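Local coordinates for acetone carboxylase alpha subunit (Xanthobacter autotrophicus Py2, PDB 5M45), which is the hydantoinase B/oxoprolinase-family subunit of a larger assembly of several protein chains and carries a manganese ion bound by histidine and aspartate side chains, at residues S62-G67 with E249-E254; A310-I315 with I749-Y754; G414-Y419 with W546-G551. All coordinates share one frame; numbering follows the deposited sequence.

Contact 1: S62-G67 with E249-E254; sequences SRLRAG and EEVVAE
R63 and E254 form the charged part of this helix-helix contact, a salt bridge in which NH1 of R63 lies 2.7 Å from OE1 of E254. The carboxylate oxygen meets the guanidinium at its edge, close to the guanidinium plane; the two flat groups are turned 78° against each other, and OE1 alone makes the contact. R63 reaches the glutamate by a bend at chi3 (71°) in an otherwise extended chain, while E254 comes in with its CG opposite the backbone nitrogen and stays stretched out, the two side chains meeting nearly at a right angle. A second acidic group, E250, stands farther off: its OE1 is 4.7 Å from NH2 of R63, too far for a bond, though its charge would probably add to the negative potential felt by the arginine.

The segments belong to helices 54-75 and 227-255 and run antiparallel, their directions 169° apart and their axes 11.2 Å apart at closest. That spacing leaves the backbones well separated and the joining to side chains; even the closest pair across the contact, CA of R63 and CA of V251, is 8.0 Å apart.

Van der Waals packing accompanies the ion pair. The CG2 methyl of V251 lies over the centre of one face of the R63 guanidinium, 3.9 Å from CZ, and the two side chains pass one another in opposite senses. The same methyl makes an apolar contact with CD2 of L64 at 4.2 Å. L64 in turn packs on Y260 and F263 of helix 257-282, and V252 touches Y260 of that helix too. R65 and S62, by contrast, bond to a chain of another protein.

Contact 2: A310-I315 with I749-Y754; sequences AKLDTI and IGVPTY
NZ of K311 is gripped by the backbone carbonyls of Y298 and V303, with a weaker bond to the carbonyl of A299, while the main chain of the same residue borders the other segment: its O comes within 4.5 Å of CD of P752. K311 is also the centre of an inverse gamma turn, marked by a weak 3.1 Å bond from N of L312 to O of A310, and the chain then runs on into strand 313-324.

The contact lays a loop from the C-terminal part of the chain, following helix 726-735, against the residues that lead into this strand. Strand 313-324 is an inner strand of a mixed four-stranded sheet and pairs with strand 286-297 through T314 and V296.

The side chain of L312, which ends the turn, carries most of the contact. Its CG sits between the backbone nitrogen and the carbonyl carbon (chi1 76°), which directs the branch at the loop. The CD1 methyl does the touching, meeting CG2 of V751 at 3.8 Å, with the two side chains at about a right angle. CD1 is also 3.8 Å from O of P752, and nearer the backbone CB of L312 faces CD of the proline ring at 4.4 Å. No hydrogen bond joins the two segments.

Beyond the contact lie protein interfaces: P752 packs on M611 of the second subunit, another copy of this protein, and OH of Y754 bonds to O of W532 there. D313 and I315 pack on aromatic side chains of a chain of another protein.

Contact 3: G414-Y419 with W546-G551; sequences GLSRSY and WGLMGG
A type I' beta turn from L548 to G551, in the loop between strands 532-535 and 559-563, presents the side chains of L548 and M549 to S416 and R417 on helix 401-422. The turn is closed by a backbone bond from N of G551 to O of L548, 3.2 Å long. M549, with phi of 51°, takes the first of the two central positions, and G550 the second.

L548 reaches the helix with both methyls. CD2 lies 3.6 Å from CB of S416, while the hydroxyl of this serine bonds to the carbonyls of W412 and N429. CD1 lies over one face of the R417 guanidinium, displaced toward its rim, at 3.9 Å from NH2. The leucine holds its CG opposite the backbone nitrogen (chi1 -178°), which carries the branch across to the helix, and it passes R417 in the opposite sense.

The contact is a buried loop-against-helix packing within the hydantoinase B/oxoprolinase region, and it has no hydrogen bond between its two segments. M549 extends along R417, its methyl CE at 4.0 Å from CG of the arginine and, approaching the guanidinium obliquely, 4.1 Å from NH1. The same methionine side chain touches F420, farther along helix 401-422, and F628. R417 also packs on Y288 of strand 286-297 and on an aromatic side chain of a chain of another protein; an acidic side chain of that other chain stands at long range from NH2, and any attraction between them is weak.

Overall arrangement
Contact 3 is buried, contact 1 partly buried, and contact 2 lies at the surface of the chain, on the opposite side of its centre from contact 1, with centres 55 Å apart. None touches another; contacts 2 and 3 come nearest, about 10 Å between nearest atoms. Each joins different elements: two antiparallel helices in contact 1, the lead-in to an inner sheet strand and a C-terminal loop in contact 2, a helix and a beta turn in contact 3. Only contact 1 has a polar bond between its segments, a salt bridge, whereas contact 2 is aliphatic and contact 3 lays methyls against an arginine. Other protein chains border all three.

Contact 1: S62-G67 with E249-E254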
loop_
_atom_site.group_PDB
_atom_site.type_symbol
_atom_site.label_atom_id
_atom_site.label_comp_id
_atom_site.label_asym_id
_atom_site.label_seq_id
_atom_site.Cartn_x
_atom_site.Cartn_y
_atom_site.Cartn_z
ATOM N N SER A 62 -34.662 -11.701 -20.913
ATOM C CA SER A 62 -34.383 -10.824 -22.041
ATOM C C SER A 62 -34.050 -9.408 -21.575
ATOM O O SER A 62 -33.012 -8.862 -21.949
ATOM C CB SER A 62 -35.572 -10.841 -23.013
ATOM O OG SER A 62 -35.464 -9.846 -24.035
ATOM N N ARG A 63 -34.897 -8.836 -20.712
ATOM C CA ARG A 63 -34.661 -7.471 -20.240
ATOM C C ARG A 63 -33.389 -7.301 -19.407
ATOM O O ARG A 63 -32.656 -6.332 -19.583
ATOM C CB ARG A 63 -35.891 -6.940 -19.470
ATOM C CG ARG A 63 -37.027 -6.564 -20.386
ATOM C CD ARG A 63 -38.076 -5.729 -19.670
ATOM N NE ARG A 63 -37.638 -4.358 -19.353
ATOM C CZ ARG A 63 -38.331 -3.513 -18.579
ATOM N NH1 ARG A 63 -39.492 -3.849 -18.017
ATOM N NH2 ARG A 63 -37.869 -2.298 -18.365
ATOM N N LEU A 64 -33.138 -8.246 -18.508
ATOM C CA LEU A 64 -31.998 -8.164 -17.593
ATOM C C LEU A 64 -30.668 -8.507 -18.291
ATOM O O LEU A 64 -29.663 -7.855 -18.021
ATOM C CB LEU A 64 -32.211 -9.079 -16.380
ATOM C CG LEU A 64 -33.395 -8.666 -15.486
ATOM C CD1 LEU A 64 -33.705 -9.795 -14.470
ATOM C CD2 LEU A 64 -33.159 -7.335 -14.781
ATOM N N ARG A 65 -30.668 -9.487 -19.202
ATOM C CA ARG A 65 -29.456 -9.786 -19.965
ATOM C C ARG A 65 -29.101 -8.585 -20.882
ATOM O O ARG A 65 -27.932 -8.198 -20.975
ATOM C CB ARG A 65 -29.578 -11.068 -20.796
ATOM C CG ARG A 65 -28.228 -11.518 -21.375
ATOM C CD ARG A 65 -28.278 -12.787 -22.214
ATOM N NE ARG A 65 -29.100 -12.632 -23.434
ATOM C CZ ARG A 65 -29.129 -13.458 -24.469
ATOM N NH1 ARG A 65 -28.331 -14.520 -24.549
ATOM N NH2 ARG A 65 -29.927 -13.184 -25.493
ATOM N N ALA A 66 -30.099 -8.007 -21.547
ATOM C CA ALA A 66 -29.891 -6.797 -22.353
ATOM C C ALA A 66 -29.375 -5.613 -21.494
ATOM O O ALA A 66 -28.514 -4.840 -21.933
ATOM C CB ALA A 66 -31.178 -6.398 -23.085
ATOM N N GLY A 67 -29.892 -5.496 -20.276
ATOM C CA GLY A 67 -29.419 -4.489 -19.336
ATOM C C GLY A 67 -27.952 -4.568 -18.964
ATOM O O GLY A 67 -27.241 -3.553 -19.009
ATOM N N GLU A 249 -34.873 -1.918 -10.526
ATOM C CA GLU A 249 -35.999 -1.211 -9.887
ATOM C C GLU A 249 -37.207 -1.079 -10.852
ATOM O O GLU A 249 -38.334 -1.251 -10.429
ATOM C CB GLU A 249 -35.561 0.175 -9.350
ATOM C CG GLU A 249 -34.680 0.088 -8.094
ATOM C CD GLU A 249 -33.962 1.422 -7.715
ATOM O OE1 GLU A 249 -33.987 2.376 -8.537
ATOM O OE2 GLU A 249 -33.347 1.523 -6.602
ATOM N N GLU A 250 -36.951 -0.780 -12.131
ATOM C CA GLU A 250 -37.996 -0.668 -13.144
ATOM C C GLU A 250 -38.676 -2.003 -13.442
ATOM O O GLU A 250 -39.900 -2.061 -13.566
ATOM C CB GLU A 250 -37.441 -0.060 -14.452
ATOM C CG GLU A 250 -37.205 1.454 -14.351
ATOM C CD GLU A 250 -36.295 2.066 -15.408
ATOM O OE1 GLU A 250 -35.762 1.340 -16.284
ATOM O OE2 GLU A 250 -36.076 3.320 -15.338
ATOM N N VAL A 251 -37.879 -3.058 -13.566
ATOM C CA VAL A 251 -38.383 -4.416 -13.809
ATOM C C VAL A 251 -39.250 -4.886 -12.654
ATOM O O VAL A 251 -40.332 -5.426 -12.880
ATOM C CB VAL A 251 -37.217 -5.407 -14.110
ATOM C CG1 VAL A 251 -37.666 -6.846 -14.060
ATOM C CG2 VAL A 251 -36.626 -5.099 -15.485
ATOM N N VAL A 252 -38.806 -4.665 -11.422
ATOM C CA VAL A 252 -39.606 -5.024 -10.251
ATOM C C VAL A 252 -40.929 -4.225 -10.205
ATOM O O VAL A 252 -41.995 -4.789 -9.939
ATOM C CB VAL A 252 -38.808 -4.856 -8.940
ATOM C CG1 VAL A 252 -39.724 -5.000 -7.712
ATOM C CG2 VAL A 252 -37.667 -5.875 -8.892
ATOM N N ALA A 253 -40.859 -2.919 -10.455
ATOM C CA ALA A 253 -42.065 -2.061 -10.499
ATOM C C ALA A 253 -43.053 -2.581 -11.527
ATOM O O ALA A 253 -44.223 -2.664 -11.244
ATOM C CB ALA A 253 -41.699 -0.625 -10.803
ATOM N N GLU A 254 -42.579 -2.933 -12.715
ATOM C CA GLU A 254 -43.447 -3.417 -13.785
ATOM C C GLU A 254 -43.984 -4.867 -13.611
ATOM O O GLU A 254 -45.147 -5.097 -13.874
ATOM C CB GLU A 254 -42.785 -3.263 -15.157
ATOM C CG GLU A 254 -43.715 -3.779 -16.281
ATOM C CD GLU A 254 -43.295 -3.409 -17.704
ATOM O OE1 GLU A 254 -42.079 -3.217 -17.912
ATOM O OE2 GLU A 254 -44.197 -3.341 -18.612
#

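Contact 2: A310-I315 with I749-Y754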
loop_
_atom_site.group_PDB
_atom_site.type_symbol
_atom_site.label_atom_id
_atom_site.label_comp_id
_atom_site.label_asym_id
_atom_site.label_seq_id
_atom_site.Cartn_x
_atom_site.Cartn_y
_atom_site.Cartn_z
ATOM N N ALA A 310 14.559 -15.226 -2.879
ATOM C CA ALA A 310 13.785 -15.345 -4.127
ATOM C C ALA A 310 14.619 -15.626 -5.369
ATOM O O ALA A 310 14.040 -15.836 -6.461
ATOM C CB ALA A 310 12.948 -14.066 -4.358
ATOM N N LYS A 311 15.953 -15.588 -5.245
ATOM C CA LYS A 311 16.839 -15.748 -6.397
ATOM C C LYS A 311 17.111 -17.207 -6.689
ATOM O O LYS A 311 18.128 -17.762 -6.257
ATOM C CB LYS A 311 18.161 -15.023 -6.227
ATOM C CG LYS A 311 18.078 -13.525 -6.220
ATOM C CD LYS A 311 17.870 -12.888 -7.593
ATOM C CE LYS A 311 19.084 -13.008 -8.532
ATOM N NZ LYS A 311 18.547 -12.786 -9.926
ATOM N N LEU A 312 16.204 -17.815 -7.452
ATOM C CA LEU A 312 16.353 -19.200 -7.912
ATOM C C LEU A 312 15.438 -19.468 -9.092
ATOM O O LEU A 312 14.402 -18.769 -9.283
ATOM C CB LEU A 312 16.087 -20.218 -6.784
ATOM C CG LEU A 312 14.650 -20.521 -6.338
ATOM C CD1 LEU A 312 14.554 -21.874 -5.655
ATOM C CD2 LEU A 312 14.087 -19.427 -5.440
ATOM N N ASP A 313 15.809 -20.488 -9.860
ATOM C CA ASP A 313 15.020 -20.985 -11.003
ATOM C C ASP A 313 14.019 -22.033 -10.531
ATOM O O ASP A 313 14.428 -22.983 -9.875
ATOM C CB ASP A 313 15.955 -21.615 -12.045
ATOM C CG ASP A 313 16.786 -20.574 -12.835
ATOM O OD1 ASP A 313 16.387 -19.414 -13.006
ATOM O OD2 ASP A 313 17.875 -20.958 -13.342
ATOM N N THR A 314 12.725 -21.833 -10.808
ATOM C CA THR A 314 11.704 -22.829 -10.519
ATOM C C THR A 314 10.763 -23.044 -11.737
ATOM O O THR A 314 10.762 -22.260 -12.710
ATOM C CB THR A 314 10.837 -22.497 -9.276
ATOM O OG1 THR A 314 10.115 -21.255 -9.449
ATOM C CG2 THR A 314 11.682 -22.452 -7.997
ATOM N N ILE A 315 9.980 -24.135 -11.649
ATOM C CA ILE A 315 9.024 -24.561 -12.648
ATOM C C ILE A 315 7.667 -24.836 -11.956
ATOM O O ILE A 315 7.592 -25.587 -10.949
ATOM C CB ILE A 315 9.491 -25.854 -13.368
ATOM C CG1 ILE A 315 10.834 -25.623 -14.071
ATOM C CG2 ILE A 315 8.434 -26.351 -14.363
ATOM C CD1 ILE A 315 11.462 -26.847 -14.697
ATOM N N ILE A 749 19.060 -29.849 -2.264
ATOM C CA ILE A 749 19.319 -29.367 -3.632
ATOM C C ILE A 749 20.377 -28.229 -3.662
ATOM O O ILE A 749 21.124 -28.117 -4.616
ATOM C CB ILE A 749 17.992 -28.955 -4.331
ATOM C CG1 ILE A 749 17.057 -30.178 -4.436
ATOM C CG2 ILE A 749 18.228 -28.355 -5.727
ATOM C CD1 ILE A 749 15.602 -29.809 -4.727
ATOM N N GLY A 750 20.420 -27.403 -2.625
ATOM C CA GLY A 750 21.337 -26.275 -2.554
ATOM C C GLY A 750 20.758 -24.926 -2.966
ATOM O O GLY A 750 21.514 -23.975 -3.212
ATOM N N VAL A 751 19.434 -24.821 -3.028
ATOM C CA VAL A 751 18.775 -23.548 -3.336
ATOM C C VAL A 751 18.027 -23.112 -2.085
ATOM O O VAL A 751 17.723 -23.951 -1.241
ATOM C CB VAL A 751 17.812 -23.649 -4.536
ATOM C CG1 VAL A 751 18.586 -23.925 -5.816
ATOM C CG2 VAL A 751 16.749 -24.712 -4.345
ATOM N N PRO A 752 17.692 -21.817 -1.978
ATOM C CA PRO A 752 16.832 -21.400 -0.844
ATOM C C PRO A 752 15.462 -22.097 -0.825
ATOM O O PRO A 752 14.879 -22.311 -1.877
ATOM C CB PRO A 752 16.666 -19.892 -1.055
ATOM C CG PRO A 752 17.733 -19.488 -2.017
ATOM C CD PRO A 752 18.020 -20.678 -2.867
ATOM N N THR A 753 14.969 -22.413 0.387
ATOM C CA THR A 753 13.678 -23.080 0.588
ATOM C C THR A 753 12.802 -22.398 1.670
ATOM O O THR A 753 11.996 -23.078 2.366
ATOM C CB THR A 753 13.869 -24.570 0.954
ATOM O OG1 THR A 753 14.576 -24.648 2.189
ATOM C CG2 THR A 753 14.671 -25.346 -0.103
ATOM N N TYR A 754 12.901 -21.076 1.779
ATOM C CA TYR A 754 12.015 -20.291 2.666
ATOM C C TYR A 754 10.568 -20.486 2.253
ATOM O O TYR A 754 10.216 -20.443 1.059
ATOM C CB TYR A 754 12.391 -18.793 2.671
ATOM C CG TYR A 754 13.628 -18.403 3.503
ATOM C CD1 TYR A 754 14.633 -19.316 3.797
ATOM C CD2 TYR A 754 13.799 -17.081 3.941
ATOM C CE1 TYR A 754 15.746 -18.944 4.541
ATOM C CE2 TYR A 754 14.915 -16.704 4.686
ATOM C CZ TYR A 754 15.910 -17.629 4.953
ATOM O OH TYR A 754 16.997 -17.314 5.706
#

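Contact 3: G414-Y419 with W546-G551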
loop_
_atom_site.group_PDB
_atom_site.type_symbol
_atom_site.label_atom_id
_atom_site.label_comp_id
_atom_site.label_asym_id
_atom_site.label_seq_id
_atom_site.Cartn_x
_atom_site.Cartn_y
_atom_site.Cartn_z
ATOM N N GLY A 414 -8.205 -32.706 -22.392
ATOM C CA GLY A 414 -9.038 -33.775 -21.843
ATOM C C GLY A 414 -10.456 -33.764 -22.370
ATOM O O GLY A 414 -10.972 -34.795 -22.823
ATOM N N LEU A 415 -11.104 -32.594 -22.299
ATOM C CA LEU A 415 -12.452 -32.465 -22.868
ATOM C C LEU A 415 -12.496 -32.799 -24.349
ATOM O O LEU A 415 -13.458 -33.437 -24.803
ATOM C CB LEU A 415 -13.062 -31.067 -22.636
ATOM C CG LEU A 415 -13.721 -30.748 -21.298
ATOM C CD1 LEU A 415 -14.097 -29.259 -21.227
ATOM C CD2 LEU A 415 -14.967 -31.582 -21.119
ATOM N N SER A 416 -11.476 -32.391 -25.100
ATOM C CA SER A 416 -11.425 -32.716 -26.527
ATOM C C SER A 416 -11.318 -34.199 -26.837
ATOM O O SER A 416 -11.813 -34.634 -27.875
ATOM C CB SER A 416 -10.309 -31.916 -27.237
ATOM O OG SER A 416 -10.590 -30.517 -27.181
ATOM N N ARG A 417 -10.735 -34.997 -25.950
ATOM C CA ARG A 417 -10.731 -36.461 -26.171
ATOM C C ARG A 417 -12.148 -37.024 -26.128
ATOM O O ARG A 417 -12.460 -37.940 -26.885
ATOM C CB ARG A 417 -9.826 -37.207 -25.176
ATOM C CG ARG A 417 -8.353 -36.933 -25.359
ATOM C CD ARG A 417 -7.495 -37.715 -24.377
ATOM N NE ARG A 417 -6.161 -37.151 -24.416
ATOM C CZ ARG A 417 -5.266 -37.351 -25.373
ATOM N NH1 ARG A 417 -5.534 -38.173 -26.392
ATOM N NH2 ARG A 417 -4.072 -36.736 -25.286
ATOM N N SER A 418 -13.000 -36.482 -25.245
ATOM C CA SER A 418 -14.424 -36.896 -25.160
ATOM C C SER A 418 -15.166 -36.517 -26.456
ATOM O O SER A 418 -15.854 -37.348 -27.055
ATOM C CB SER A 418 -15.130 -36.320 -23.904
ATOM O OG SER A 418 -15.578 -34.973 -24.019
ATOM N N TYR A 419 -14.958 -35.282 -26.913
ATOM C CA TYR A 419 -15.580 -34.795 -28.151
ATOM C C TYR A 419 -15.148 -35.597 -29.370
ATOM O O TYR A 419 -15.993 -35.980 -30.220
ATOM C CB TYR A 419 -15.250 -33.308 -28.403
ATOM C CG TYR A 419 -15.593 -32.290 -27.317
ATOM C CD1 TYR A 419 -16.626 -32.492 -26.403
ATOM C CD2 TYR A 419 -14.880 -31.079 -27.247
ATOM C CE1 TYR A 419 -16.950 -31.517 -25.443
ATOM C CE2 TYR A 419 -15.199 -30.093 -26.314
ATOM C CZ TYR A 419 -16.225 -30.315 -25.414
ATOM O OH TYR A 419 -16.529 -29.346 -24.501
ATOM N N TRP A 546 0.269 -27.826 -25.094
ATOM C CA TRP A 546 0.741 -28.998 -25.837
ATOM C C TRP A 546 -0.211 -29.180 -27.043
ATOM O O TRP A 546 -1.424 -28.882 -26.954
ATOM C CB TRP A 546 0.692 -30.304 -24.989
ATOM C CG TRP A 546 1.566 -30.431 -23.760
ATOM C CD1 TRP A 546 2.241 -29.440 -23.092
ATOM C CD2 TRP A 546 1.828 -31.643 -23.024
ATOM N NE1 TRP A 546 2.891 -29.954 -21.993
ATOM C CE2 TRP A 546 2.657 -31.302 -21.928
ATOM C CE3 TRP A 546 1.420 -32.982 -23.172
ATOM C CZ2 TRP A 546 3.139 -32.270 -21.019
ATOM C CZ3 TRP A 546 1.883 -33.931 -22.295
ATOM C CH2 TRP A 546 2.720 -33.570 -21.205
ATOM N N GLY A 547 0.317 -29.712 -28.135
ATOM C CA GLY A 547 -0.504 -30.201 -29.221
ATOM C C GLY A 547 -1.275 -31.468 -28.861
ATOM O O GLY A 547 -0.972 -32.141 -27.855
ATOM N N LEU A 548 -2.262 -31.816 -29.677
ATOM C CA LEU A 548 -3.181 -32.914 -29.392
ATOM C C LEU A 548 -3.115 -33.979 -30.494
ATOM O O LEU A 548 -3.108 -33.639 -31.687
ATOM C CB LEU A 548 -4.612 -32.340 -29.288
ATOM C CG LEU A 548 -5.799 -33.256 -28.957
ATOM C CD1 LEU A 548 -5.591 -33.963 -27.635
ATOM C CD2 LEU A 548 -7.126 -32.502 -28.886
ATOM N N MET A 549 -3.124 -35.247 -30.090
ATOM C CA MET A 549 -3.229 -36.412 -30.995
ATOM C C MET A 549 -2.208 -36.380 -32.159
ATOM O O MET A 549 -2.519 -36.735 -33.311
ATOM C CB MET A 549 -4.660 -36.554 -31.507
ATOM C CG MET A 549 -5.674 -36.989 -30.463
ATOM S SD MET A 549 -7.396 -36.619 -30.916
ATOM C CE MET A 549 -8.152 -36.992 -29.341
ATOM N N GLY A 550 -0.993 -35.941 -31.836
ATOM C CA GLY A 550 0.108 -35.889 -32.795
ATOM C C GLY A 550 0.643 -34.495 -33.103
ATOM O O GLY A 550 1.709 -34.364 -33.730
ATOM N N GLY A 551 -0.122 -33.469 -32.743
ATOM C CA GLY A 551 0.288 -32.086 -32.901
ATOM C C GLY A 551 1.332 -31.658 -31.885
ATOM O O GLY A 551 1.538 -32.343 -30.855
#